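Local coordinates for 27kDa outer membrane protein (Silicibacter pomeroyi, PDB 3GYK) that probably acts as a thioredoxin-like oxidoreductase of the DsbA family, exchanging disulfides and thiols through its DSBA-like thioredoxin domain, at residues F158-Q161 against S162-Q165; G111-T114 against E115-Q118; A74-A77 against A78-Q81. All coordinates share one frame; numbering follows the deposited sequence.

All three contacts are local and belong to the DSBA-like thioredoxin domain. Contacts 1 and 2 each build the first turn of a helix, 161-174 and 114-120, whereas contact 3 follows helix 66-77 into its last turn and the loop behind it. Contacts 2 and 3 are neighbours, their centres 9 Å apart, and they share a bond: Asp113 N gives its hydrogen to Gln81 OE1 at 2.9 Å. Contact 1 lies on the opposite side of the chain's centre, 34 Å centre to centre from contact 2 and 28 Å from contact 3. It packs against helix 35-50, at whose N-terminal end lie Cys34 and Cys37, consistent with a thioredoxin-type redox centre.

Contact 1 (F158-Q161 against S162-Q165); sequences FVEQ and SQLQ
Ser162 sits beside Glu160 at the start of the helix, and water 1 joins the two, accepting from Ser162 N at 2.9 Å and donating weakly to Glu160 OE1. An amide this early in a helix has no carbonyl a full turn back to bond to; a small polar residue suits such a solvated place. Gln163 turns back on the residues before the helix. With CG beside its own backbone N (chi1 -65°) and the chain extended beyond, the amide reaches Glu160, and OE1 takes the hydrogen of Glu160 N at 2.9 Å, in the carbonyl plane and on a lone pair. The bond is almost straight, 169° at the hydrogen. Glutamine is long enough for this reach and ends in a good acceptor, while its CB and OE1 also lie against Val159. Glu160 is the N-cap of helix 161-174, so this is one half of a capping box. The other common element of a helix start, the hydrophobic staple, comes from Leu164: its CD2 packs 3.5 Å from CG2 of Val159, two buried apolar groups closing over the first turn. Leu164 N meanwhile bonds Glu160 O at 3.0 Å. Gln165 N continues the ladder to Gln161 O at 2.8 Å. The Gln165 chain bends at chi2 (69°), bringing OE1 to water 2, which donates to it and in turn accepts from Gln161 NE2, while Gln165 NE2 is held by Asp51 and Asp169.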
ATOM      1  N   PHE A 158     -10.849  -3.730   7.729  1.00  9.57           N
ATOM      2  CA  PHE A 158     -10.406  -2.543   8.448  1.00  9.87           C
ATOM      3  C   PHE A 158     -10.059  -2.916   9.895  1.00  9.11           C
ATOM      4  O   PHE A 158     -10.776  -3.682  10.530  1.00  9.36           O
ATOM      5  CB  PHE A 158     -11.497  -1.462   8.449  1.00  8.94           C
ATOM      6  CG  PHE A 158     -11.148  -0.284   9.336  1.00  8.60           C
ATOM      7  CD1 PHE A 158     -10.229   0.677   8.897  1.00  8.99           C
ATOM      8  CD2 PHE A 158     -11.715  -0.158  10.597  1.00 10.77           C
ATOM      9  CE1 PHE A 158      -9.883   1.755   9.723  1.00 10.37           C
ATOM     10  CE2 PHE A 158     -11.377   0.923  11.432  1.00 12.01           C
ATOM     11  CZ  PHE A 158     -10.462   1.873  10.989  1.00 11.17           C
ATOM     12  N   VAL A 159      -8.954  -2.371  10.405  1.00  9.58           N
ATOM     13  CA  VAL A 159      -8.584  -2.509  11.820  1.00  9.60           C
ATOM     14  C   VAL A 159      -8.031  -1.191  12.360  1.00  9.60           C
ATOM     15  O   VAL A 159      -7.397  -0.433  11.611  1.00  9.78           O
ATOM     16  CB  VAL A 159      -7.535  -3.639  12.081  1.00  9.96           C
ATOM     17  CG1 VAL A 159      -8.253  -5.000  12.282  1.00 11.23           C
ATOM     18  CG2 VAL A 159      -6.477  -3.703  10.956  1.00  8.88           C
ATOM     19  N   GLU A 160      -8.277  -0.943  13.649  0.50  9.64           N
ATOM     20  CA  GLU A 160      -7.712   0.194  14.381  0.50  9.84           C
ATOM     21  C   GLU A 160      -6.221  -0.017  14.594  0.50  9.72           C
ATOM     22  O   GLU A 160      -5.708  -1.128  14.438  0.50  9.23           O
ATOM     23  CB  GLU A 160      -8.376   0.326  15.763  0.50  9.94           C
ATOM     24  CG  GLU A 160      -9.831   0.731  15.749  0.50 12.50           C
ATOM     25  CD  GLU A 160     -10.402   0.825  17.145  0.50 14.77           C
ATOM     26  OE1 GLU A 160      -9.625   1.019  18.105  0.50 16.26           O
ATOM     27  OE2 GLU A 160     -11.630   0.694  17.286  0.50 17.63           O
ATOM     28  N   GLN A 161      -5.529   1.047  14.990  1.00  9.28           N
ATOM     29  CA  GLN A 161      -4.122   0.907  15.379  1.00  9.78           C
ATOM     30  C   GLN A 161      -3.910  -0.084  16.526  1.00  9.53           C
ATOM     31  O   GLN A 161      -2.996  -0.905  16.456  1.00 10.50           O
ATOM     32  CB  GLN A 161      -3.535   2.247  15.769  1.00  8.89           C
ATOM     33  CG  GLN A 161      -2.081   2.147  16.279  1.00  9.00           C
ATOM     34  CD  GLN A 161      -1.573   3.491  16.797  1.00 12.20           C
ATOM     35  OE1 GLN A 161      -2.124   4.537  16.448  1.00 13.54           O
ATOM     36  NE2 GLN A 161      -0.534   3.469  17.648  1.00  9.10           N
ATOM     37  N   SER A 162      -4.735  -0.016  17.557  1.00  9.07           N
ATOM     38  CA  SER A 162      -4.596  -0.951  18.685  1.00 10.15           C
ATOM     39  C   SER A 162      -4.750  -2.412  18.234  1.00  9.19           C
ATOM     40  O   SER A 162      -4.119  -3.298  18.779  1.00  8.38           O
ATOM     41  CB  SER A 162      -5.579  -0.629  19.815  1.00 10.14           C
ATOM     42  OG  SER A 162      -6.900  -0.794  19.325  1.00 13.40           O
ATOM     43  N   GLN A 163      -5.587  -2.659  17.220  1.00  9.46           N
ATOM     44  CA  GLN A 163      -5.768  -4.024  16.729  1.00  9.08           C
ATOM     45  C   GLN A 163      -4.594  -4.484  15.892  1.00  9.38           C
ATOM     46  O   GLN A 163      -4.159  -5.645  15.980  1.00  9.21           O
ATOM     47  CB  GLN A 163      -7.069  -4.127  15.918  1.00  8.74           C
ATOM     48  CG  GLN A 163      -8.305  -3.882  16.763  1.00 10.34           C
ATOM     49  CD  GLN A 163      -9.563  -3.901  15.893  1.00 10.36           C
ATOM     50  OE1 GLN A 163      -9.767  -3.013  15.050  1.00 10.40           O
ATOM     51  NE2 GLN A 163     -10.386  -4.937  16.067  1.00 12.03           N
ATOM     52  N   LEU A 164      -4.057  -3.571  15.091  1.00  8.89           N
ATOM     53  CA  LEU A 164      -2.818  -3.840  14.366  1.00  9.76           C
ATOM     54  C   LEU A 164      -1.689  -4.140  15.378  1.00  9.69           C
ATOM     55  O   LEU A 164      -0.943  -5.107  15.205  1.00  9.88           O
ATOM     56  CB  LEU A 164      -2.421  -2.645  13.460  1.00  9.46           C
ATOM     57  CG  LEU A 164      -3.311  -2.574  12.201  1.00 10.48           C
ATOM     58  CD1 LEU A 164      -3.208  -1.223  11.555  1.00 13.00           C
ATOM     59  CD2 LEU A 164      -2.940  -3.666  11.191  1.00 12.20           C
ATOM     60  N   GLN A 165      -1.579  -3.320  16.420  1.00  9.23           N
ATOM     61  CA  GLN A 165      -0.518  -3.520  17.410  1.00  9.33           C
ATOM     62  C   GLN A 165      -0.670  -4.861  18.114  1.00  9.60           C
ATOM     63  O   GLN A 165       0.327  -5.554  18.347  1.00  8.90           O
ATOM     64  CB  GLN A 165      -0.470  -2.365  18.422  1.00  9.86           C
ATOM     65  CG  GLN A 165       0.727  -2.398  19.373  1.00 10.11           C
ATOM     66  CD  GLN A 165       2.024  -2.113  18.630  1.00 11.76           C
ATOM     67  OE1 GLN A 165       2.271  -0.973  18.229  1.00 11.70           O
ATOM     68  NE2 GLN A 165       2.840  -3.147  18.417  1.00  9.00           N
TER
HETATM   69  O   HOH W   1      -6.428   2.267  18.223  1.00 13.60           O
HETATM   70  O   HOH W   2       0.538   1.050  18.961  1.00 13.62           O

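Contact 2 (G111-T114 against E115-Q118); sequences GLDT and EQLQ
The carboxylate of Asp113 crosses the side chain of Gln116 at about a right angle, its CG resting 3.8 Å from Gln116 CB. CG stands opposite the backbone N about the first torsion (chi1 175°), which swings the carboxylate forward over the opening turn of helix 114-120. There OD1 accepts the hydrogen of Gln116 N at 3.0 Å. The N-H points at the oxygen nearly straight, 173°, although it arrives from well above the carboxylate plane. Asp113 is the N-cap, and a short acidic side chain fits the position because it can fold back to an amide that no earlier helical carbonyl serves. The Gln116 side chain does not return the bond; its NE2 goes to Asp120 further along the helix, while Asp113 N is taken up by Gln81 OE1. Beneath the cap, Leu112 CD1 meets Leu117 CD1 at 4.1 Å, a hydrophobic staple joining the residue before the N-cap to the second turn. Both leucines are buried and lean on Ala107 of helix 100-109, so branched apolar side chains suit them. Gly111 closes the preceding helix 100-109 in a Schellman motif, with positive phi (89°), where a CB would press on the preceding carbonyl oxygen. The regular ladder starts with Leu117 N to Asp113 O at 2.9 Å and goes on with Gln118 N to Thr114 O, also 2.9 Å. Thr114 O receives a second, weak bond of 3.4 Å from Gln118 NE2. A carboxylate set against the partly positive start of a helix is likely to be stabilised as the anion, and its charge would in turn offset that of the helix end.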
ATOM      1  N   GLY A 111       5.394  17.634  -5.486  1.00 13.38           N
ATOM      2  CA  GLY A 111       6.594  18.009  -6.212  1.00 13.34           C
ATOM      3  C   GLY A 111       7.024  17.068  -7.318  1.00 13.06           C
ATOM      4  O   GLY A 111       8.175  17.133  -7.777  1.00 14.25           O
ATOM      5  N   LEU A 112       6.108  16.217  -7.768  1.00 11.82           N
ATOM      6  CA  LEU A 112       6.373  15.357  -8.913  1.00 11.19           C
ATOM      7  C   LEU A 112       6.316  16.111 -10.232  1.00 11.22           C
ATOM      8  O   LEU A 112       5.507  17.031 -10.409  1.00 11.09           O
ATOM      9  CB  LEU A 112       5.376  14.199  -8.950  1.00 10.44           C
ATOM     10  CG  LEU A 112       5.570  13.178  -7.835  1.00 10.22           C
ATOM     11  CD1 LEU A 112       4.294  12.342  -7.661  1.00  8.17           C
ATOM     12  CD2 LEU A 112       6.788  12.272  -8.129  1.00 10.71           C
ATOM     13  N   ASP A 113       7.203  15.723 -11.145  1.00 11.10           N
ATOM     14  CA  ASP A 113       7.165  16.142 -12.543  1.00 11.19           C
ATOM     15  C   ASP A 113       6.085  15.282 -13.191  1.00 11.33           C
ATOM     16  O   ASP A 113       6.274  14.078 -13.341  1.00 10.68           O
ATOM     17  CB  ASP A 113       8.524  15.839 -13.174  1.00 11.46           C
ATOM     18  CG  ASP A 113       8.573  16.110 -14.669  1.00 12.01           C
ATOM     19  OD1 ASP A 113       7.540  16.010 -15.366  1.00 11.71           O
ATOM     20  OD2 ASP A 113       9.682  16.399 -15.162  1.00 15.22           O
ATOM     21  N   THR A 114       4.953  15.873 -13.560  1.00 10.94           N
ATOM     22  CA  THR A 114       3.799  15.040 -13.973  1.00 11.11           C
ATOM     23  C   THR A 114       3.933  14.497 -15.406  1.00 11.02           C
ATOM     24  O   THR A 114       3.301  13.498 -15.753  1.00 10.33           O
ATOM     25  CB  THR A 114       2.447  15.790 -13.818  1.00 11.60           C
ATOM     26  OG1 THR A 114       2.510  17.005 -14.553  1.00 11.87           O
ATOM     27  CG2 THR A 114       2.168  16.114 -12.368  1.00 13.11           C
ATOM     28  N   GLU A 115       4.751  15.156 -16.223  0.50 10.98           N
ATOM     29  CA  GLU A 115       5.040  14.679 -17.574  0.50 11.48           C
ATOM     30  C   GLU A 115       5.881  13.390 -17.516  0.50 11.30           C
ATOM     31  O   GLU A 115       5.599  12.416 -18.219  0.50 11.40           O
ATOM     32  CB  GLU A 115       5.719  15.776 -18.398  0.50 11.40           C
ATOM     33  CG  GLU A 115       4.916  17.079 -18.468  0.50 12.87           C
ATOM     34  CD  GLU A 115       5.652  18.212 -19.174  0.50 14.78           C
ATOM     35  OE1 GLU A 115       6.859  18.070 -19.480  0.50 15.70           O
ATOM     36  OE2 GLU A 115       5.023  19.261 -19.426  0.50 15.92           O
ATOM     37  N   GLN A 116       6.883  13.376 -16.645  1.00 11.12           N
ATOM     38  CA  GLN A 116       7.662  12.165 -16.394  1.00 10.85           C
ATOM     39  C   GLN A 116       6.807  11.095 -15.712  1.00 10.65           C
ATOM     40  O   GLN A 116       6.851   9.928 -16.113  1.00 10.87           O
ATOM     41  CB  GLN A 116       8.899  12.445 -15.562  1.00 11.09           C
ATOM     42  CG  GLN A 116       9.801  11.222 -15.455  1.00 13.82           C
ATOM     43  CD  GLN A 116      10.822  11.350 -14.349  1.00 18.09           C
ATOM     44  OE1 GLN A 116      11.249  12.463 -14.009  1.00 19.61           O
ATOM     45  NE2 GLN A 116      11.224  10.211 -13.774  1.00 20.32           N
ATOM     46  N   LEU A 117       6.032  11.500 -14.696  1.00  9.77           N
ATOM     47  CA  LEU A 117       5.140  10.583 -13.999  1.00  9.86           C
ATOM     48  C   LEU A 117       4.252   9.842 -14.991  1.00  9.78           C
ATOM     49  O   LEU A 117       4.123   8.630 -14.922  1.00  9.56           O
ATOM     50  CB  LEU A 117       4.263  11.327 -12.978  1.00  9.80           C
ATOM     51  CG  LEU A 117       3.502  10.462 -11.985  1.00  9.18           C
ATOM     52  CD1 LEU A 117       4.480   9.903 -10.953  1.00 10.10           C
ATOM     53  CD2 LEU A 117       2.423  11.297 -11.310  1.00  9.53           C
ATOM     54  N   GLN A 118       3.641  10.577 -15.919  1.00  9.71           N
ATOM     55  CA  GLN A 118       2.725   9.948 -16.873  1.00 10.00           C
ATOM     56  C   GLN A 118       3.425   9.022 -17.874  1.00  9.78           C
ATOM     57  O   GLN A 118       2.807   8.037 -18.302  1.00 11.20           O
ATOM     58  CB  GLN A 118       1.816  10.987 -17.551  1.00  9.62           C
ATOM     59  CG  GLN A 118       0.842  11.586 -16.548  1.00 11.45           C
ATOM     60  CD  GLN A 118      -0.131  12.564 -17.140  1.00 16.29           C
ATOM     61  OE1 GLN A 118      -1.269  12.206 -17.441  1.00 19.63           O
ATOM     62  NE2 GLN A 118       0.292  13.815 -17.291  1.00 12.82           N
TER

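Contact 3 (A74-A77 against A78-Q81); sequences AALA and ARQQ
Arg79 folds back along Leu76, the two side chains lying side by side and pointing the same way. Among the polar side-chain bonds, Arg79 NE gives its hydrogen to Leu76 O at 2.9 Å, with the oxygen near the guanidinium plane. A bend at chi3 (-57°) turns the guanidinium back to reach it. The same oxygen accepts from Arg79 N at 3.2 Å, from above the carbonyl plane, and water 3 adds a third hydrogen while accepting from Arg79 NH2 and Gln80 NE2. Arg79 NH1 bonds Asn13 OD1. Van der Waals packing completes the arrangement: Leu76 CD2 covers one guanidinium face, 3.8 Å above its centre. Arginine suits the place because it offers a flat face to a leucine and several N-H groups at its edge; a leucine in its place would probably cost water 3 one of its two donors, deprive Asn13 OD1 of the guanidinium N-H and leave Leu76 O without its side-chain donor. Among the backbone bonds, Ala78 N reaches back four residues to Ala74 O at 3.0 Å, and more weakly to Ala75 O. From there the ladder tightens to three residues, as in Gln80 N to Ala77 O at 3.0 Å. Water 4 links Ala77 O to Gln81 NE2, while Gln81 OE1 takes the hydrogen of Asp113 N. The small alanines let other helices close in: Ala74 and Ala78 meet Phe87 of helix 84-92, and Ala77 meets Leu117 of helix 114-120; the larger Leu76 packs on Val126 and Ile130 of helix 124-140.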
ATOM      1  N   ALA A  74      -0.033   5.834 -10.963  1.00  9.37           N
ATOM      2  CA  ALA A  74       0.683   7.091 -10.676  1.00  9.80           C
ATOM      3  C   ALA A  74       1.569   6.911  -9.444  1.00 10.01           C
ATOM      4  O   ALA A  74       2.733   7.316  -9.441  1.00 10.18           O
ATOM      5  CB  ALA A  74      -0.302   8.188 -10.437  1.00 10.24           C
ATOM      6  N   ALA A  75       1.008   6.299  -8.403  1.00 10.01           N
ATOM      7  CA  ALA A  75       1.761   6.080  -7.181  1.00  9.83           C
ATOM      8  C   ALA A  75       2.981   5.209  -7.459  1.00  9.91           C
ATOM      9  O   ALA A  75       4.097   5.568  -7.068  1.00  9.96           O
ATOM     10  CB  ALA A  75       0.849   5.449  -6.077  1.00  9.81           C
ATOM     11  N   LEU A  76       2.791   4.084  -8.146  1.00  9.75           N
ATOM     12  CA  LEU A  76       3.925   3.205  -8.452  1.00  9.82           C
ATOM     13  C   LEU A  76       4.949   3.936  -9.312  1.00  9.78           C
ATOM     14  O   LEU A  76       6.152   3.776  -9.090  1.00  9.75           O
ATOM     15  CB  LEU A  76       3.466   1.914  -9.141  1.00  9.84           C
ATOM     16  CG  LEU A  76       2.660   0.986  -8.216  1.00 10.75           C
ATOM     17  CD1 LEU A  76       1.869  -0.076  -9.028  1.00 12.34           C
ATOM     18  CD2 LEU A  76       3.578   0.341  -7.138  1.00 11.27           C
ATOM     19  N   ALA A  77       4.484   4.735 -10.285  1.00  9.36           N
ATOM     20  CA  ALA A  77       5.409   5.542 -11.097  1.00  9.08           C
ATOM     21  C   ALA A  77       6.236   6.535 -10.264  1.00  9.59           C
ATOM     22  O   ALA A  77       7.380   6.854 -10.630  1.00 10.27           O
ATOM     23  CB  ALA A  77       4.661   6.295 -12.249  1.00  8.37           C
ATOM     24  N   ALA A  78       5.667   7.032  -9.164  1.00  9.55           N
ATOM     25  CA  ALA A  78       6.369   8.001  -8.319  1.00 10.21           C
ATOM     26  C   ALA A  78       7.639   7.424  -7.682  1.00 11.08           C
ATOM     27  O   ALA A  78       8.514   8.178  -7.225  1.00 10.80           O
ATOM     28  CB  ALA A  78       5.443   8.572  -7.240  1.00 10.29           C
ATOM     29  N   ARG A  79       7.754   6.099  -7.657  1.00 11.13           N
ATOM     30  CA  ARG A  79       9.008   5.484  -7.173  1.00 12.05           C
ATOM     31  C   ARG A  79      10.209   5.968  -7.988  1.00 12.41           C
ATOM     32  O   ARG A  79      11.319   6.115  -7.451  1.00 12.82           O
ATOM     33  CB  ARG A  79       8.922   3.959  -7.217  1.00 11.95           C
ATOM     34  CG  ARG A  79       7.899   3.386  -6.235  1.00 11.26           C
ATOM     35  CD  ARG A  79       7.717   1.880  -6.411  1.00 11.44           C
ATOM     36  NE  ARG A  79       7.311   1.473  -7.762  1.00 12.26           N
ATOM     37  CZ  ARG A  79       7.217   0.204  -8.144  1.00 11.62           C
ATOM     38  NH1 ARG A  79       7.484  -0.755  -7.267  1.00 10.88           N
ATOM     39  NH2 ARG A  79       6.890  -0.097  -9.400  1.00  9.78           N
ATOM     40  N   GLN A  80       9.992   6.238  -9.278  1.00 11.46           N
ATOM     41  CA  GLN A  80      11.077   6.643 -10.163  1.00 12.64           C
ATOM     42  C   GLN A  80      11.613   8.022  -9.812  1.00 12.24           C
ATOM     43  O   GLN A  80      12.721   8.378 -10.214  1.00 12.33           O
ATOM     44  CB  GLN A  80      10.649   6.597 -11.640  1.00 13.11           C
ATOM     45  CG  GLN A  80      10.177   5.222 -12.115  1.00 15.99           C
ATOM     46  CD  GLN A  80      11.080   4.102 -11.621  1.00 22.18           C
ATOM     47  OE1 GLN A  80      12.297   4.150 -11.827  1.00 23.06           O
ATOM     48  NE2 GLN A  80      10.490   3.091 -10.948  1.00 22.54           N
ATOM     49  N   GLN A  81      10.831   8.774  -9.038  1.00 12.31           N
ATOM     50  CA  GLN A  81      11.198  10.122  -8.620  1.00 11.52           C
ATOM     51  C   GLN A  81      11.471  10.173  -7.126  1.00 11.65           C
ATOM     52  O   GLN A  81      11.673  11.251  -6.568  1.00 11.65           O
ATOM     53  CB  GLN A  81      10.104  11.123  -9.013  1.00 11.56           C
ATOM     54  CG  GLN A  81      10.045  11.356 -10.519  1.00 10.62           C
ATOM     55  CD  GLN A  81       8.981  12.349 -10.913  1.00 10.93           C
ATOM     56  OE1 GLN A  81       9.017  13.509 -10.478  1.00  8.88           O
ATOM     57  NE2 GLN A  81       8.038  11.917 -11.761  1.00  8.83           N
TER
HETATM   58  O   HOH W   3       7.714   2.041 -11.122  1.00 16.67           O
HETATM   59  O   HOH W   4       7.854   9.031 -12.367  1.00  9.03           O